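Local atomic coordinates of retinol dehydratase (PDB entry 1FMJ), a protein that binds retinol together with adenosine 3',5'-diphosphate and probably dehydrates retinol, using a sulfotransferase-type fold. Residues A[12-17]-A[35-40]. Numbering follows the deposited sequence.
Sequences EFRELN and YVKLGP
R14 and K37 form the hydrogen-bonded pair of a short antiparallel bridge, by which 13-14 becomes an outer strand of a three-stranded sheet, with 35-38 in the middle and 43-46 beyond. K37 N donates a hydrogen bond to R14 O at 2.8 Å, and R14 N donates one to K37 O at 3.0 Å; G39 N, bonded to E12 O, continues the pairing past the end of strand 35-38. The close packing is on the R14-K37 face. There the two long chains run side by side, K37 CG lying over one face of the guanidinium, 3.9 Å above its plane, while L16 CD2 comes in across the lysine to 3.8 Å from K37 CD. Bends at chi2 (71°) and chi4 (64°) fold the lysine on its way to G42 O and G220 O, which NZ binds; R14 NH2 pairs instead with E20 of helix 18-24. An alanine replacing K37 would probably strip R14 and L16 of the outer methylenes they pack against and leave those two carbonyls without their ammonium partner. The F13 face is looser: the exposed ring crosses V36 obliquely, CD1 3.9 Å from V36 CB, and L38 CD1 reaches F13 CB and E12 O. Past E15 and V36 the backbones diverge; E15 OE2 salt-bridges R47, and a water accepts from L16 N and donates to E15 OE1 and, at 2.9 Å, to Y35 O.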
loop_
_atom_site.group_PDB
_atom_site.type_symbol
_atom_site.label_atom_id
_atom_site.label_comp_id
_atom_site.label_asym_id
_atom_site.label_seq_id
_atom_site.Cartn_x
_atom_site.Cartn_y
_atom_site.Cartn_z
ATOM N N GLU A 12 -18.869 -9.787 8.353
ATOM C CA GLU A 12 -20.026 -9.144 7.760
ATOM C C GLU A 12 -19.565 -7.719 7.496
ATOM O O GLU A 12 -18.609 -7.252 8.114
ATOM C CB GLU A 12 -21.205 -9.120 8.730
ATOM C CG GLU A 12 -21.674 -10.476 9.204
ATOM C CD GLU A 12 -22.978 -10.385 9.971
ATOM O OE1 GLU A 12 -23.149 -9.403 10.725
ATOM O OE2 GLU A 12 -23.824 -11.294 9.828
ATOM N N PHE A 13 -20.232 -7.034 6.577
ATOM C CA PHE A 13 -19.868 -5.665 6.264
ATOM C C PHE A 13 -21.091 -4.787 6.459
ATOM O O PHE A 13 -22.224 -5.272 6.483
ATOM C CB PHE A 13 -19.375 -5.564 4.813
ATOM C CG PHE A 13 -20.456 -5.765 3.788
ATOM C CD1 PHE A 13 -21.228 -4.691 3.350
ATOM C CD2 PHE A 13 -20.709 -7.033 3.266
ATOM C CE1 PHE A 13 -22.238 -4.873 2.399
ATOM C CE2 PHE A 13 -21.715 -7.224 2.318
ATOM C CZ PHE A 13 -22.481 -6.143 1.884
ATOM N N ARG A 14 -20.863 -3.495 6.616
ATOM C CA ARG A 14 -21.975 -2.578 6.794
ATOM C C ARG A 14 -21.689 -1.319 6.017
ATOM O O ARG A 14 -20.527 -0.954 5.800
ATOM C CB ARG A 14 -22.173 -2.217 8.267
ATOM C CG ARG A 14 -21.126 -1.262 8.827
ATOM C CD ARG A 14 -21.465 -0.879 10.255
ATOM N NE ARG A 14 -20.474 0.007 10.865
ATOM C CZ ARG A 14 -20.230 1.255 10.471
ATOM N NH1 ARG A 14 -20.907 1.778 9.459
ATOM N NH2 ARG A 14 -19.311 1.984 11.097
ATOM N N GLU A 15 -22.759 -0.665 5.592
ATOM C CA GLU A 15 -22.647 0.576 4.856
ATOM C C GLU A 15 -22.208 1.600 5.886
ATOM O O GLU A 15 -22.280 1.343 7.090
ATOM C CB GLU A 15 -24.009 0.971 4.289
ATOM C CG GLU A 15 -24.633 -0.057 3.351
ATOM C CD GLU A 15 -23.899 -0.164 2.031
ATOM O OE1 GLU A 15 -23.511 0.894 1.490
ATOM O OE2 GLU A 15 -23.723 -1.300 1.527
ATOM N N LEU A 16 -21.736 2.747 5.417
ATOM C CA LEU A 16 -21.314 3.811 6.313
ATOM C C LEU A 16 -22.590 4.482 6.828
ATOM O O LEU A 16 -23.561 4.617 6.084
ATOM C CB LEU A 16 -20.452 4.817 5.544
ATOM C CG LEU A 16 -19.057 4.310 5.161
ATOM C CD1 LEU A 16 -18.475 5.092 3.986
ATOM C CD2 LEU A 16 -18.162 4.417 6.383
ATOM N N ASN A 17 -22.610 4.879 8.097
ATOM C CA ASN A 17 -23.802 5.540 8.625
ATOM C C ASN A 17 -23.848 6.951 8.045
ATOM O O ASN A 17 -22.928 7.363 7.342
ATOM C CB ASN A 17 -23.788 5.569 10.163
ATOM C CG ASN A 17 -22.565 6.256 10.735
ATOM O OD1 ASN A 17 -22.287 7.419 10.440
ATOM N ND2 ASN A 17 -21.833 5.538 11.579
ATOM N N TYR A 35 -17.267 2.801 -0.491
ATOM C CA TYR A 35 -16.750 1.926 0.567
ATOM C C TYR A 35 -17.840 1.227 1.393
ATOM O O TYR A 35 -19.035 1.495 1.249
ATOM C CB TYR A 35 -15.903 2.716 1.570
ATOM C CG TYR A 35 -14.677 3.430 1.045
ATOM C CD1 TYR A 35 -14.736 4.772 0.676
ATOM C CD2 TYR A 35 -13.436 2.796 1.020
ATOM C CE1 TYR A 35 -13.594 5.467 0.312
ATOM C CE2 TYR A 35 -12.282 3.486 0.653
ATOM C CZ TYR A 35 -12.371 4.820 0.306
ATOM O OH TYR A 35 -11.241 5.519 -0.024
ATOM N N VAL A 36 -17.381 0.332 2.265
ATOM C CA VAL A 36 -18.204 -0.399 3.222
ATOM C C VAL A 36 -17.228 -0.825 4.308
ATOM O O VAL A 36 -16.050 -1.072 4.028
ATOM C CB VAL A 36 -18.871 -1.673 2.639
ATOM C CG1 VAL A 36 -19.826 -1.303 1.513
ATOM C CG2 VAL A 36 -17.810 -2.658 2.175
ATOM N N LYS A 37 -17.705 -0.872 5.546
ATOM C CA LYS A 37 -16.886 -1.278 6.683
ATOM C C LYS A 37 -16.826 -2.805 6.658
ATOM O O LYS A 37 -17.834 -3.459 6.383
ATOM C CB LYS A 37 -17.538 -0.813 7.986
ATOM C CG LYS A 37 -16.701 0.137 8.843
ATOM C CD LYS A 37 -16.585 1.516 8.232
ATOM C CE LYS A 37 -16.030 2.527 9.238
ATOM N NZ LYS A 37 -14.627 2.230 9.672
ATOM N N LEU A 38 -15.665 -3.378 6.949
ATOM C CA LEU A 38 -15.538 -4.833 6.915
ATOM C C LEU A 38 -14.983 -5.437 8.194
ATOM O O LEU A 38 -13.933 -5.029 8.674
ATOM C CB LEU A 38 -14.656 -5.259 5.734
ATOM C CG LEU A 38 -14.492 -6.770 5.534
ATOM C CD1 LEU A 38 -15.882 -7.403 5.458
ATOM C CD2 LEU A 38 -13.693 -7.065 4.269
ATOM N N GLY A 39 -15.694 -6.420 8.740
ATOM C CA GLY A 39 -15.241 -7.069 9.961
ATOM C C GLY A 39 -15.519 -6.282 11.232
ATOM O O GLY A 39 -15.929 -5.124 11.174
ATOM N N PRO A 40 -15.301 -6.891 12.407
ATOM C CA PRO A 40 -15.536 -6.227 13.693
ATOM C C PRO A 40 -14.710 -4.957 13.879
ATOM O O PRO A 40 -15.062 -4.097 14.685
ATOM C CB PRO A 40 -15.183 -7.310 14.711
ATOM C CG PRO A 40 -14.131 -8.118 13.985
ATOM C CD PRO A 40 -14.728 -8.234 12.607
HETATM O O HOH W 1 -21.244 2.759 2.588
#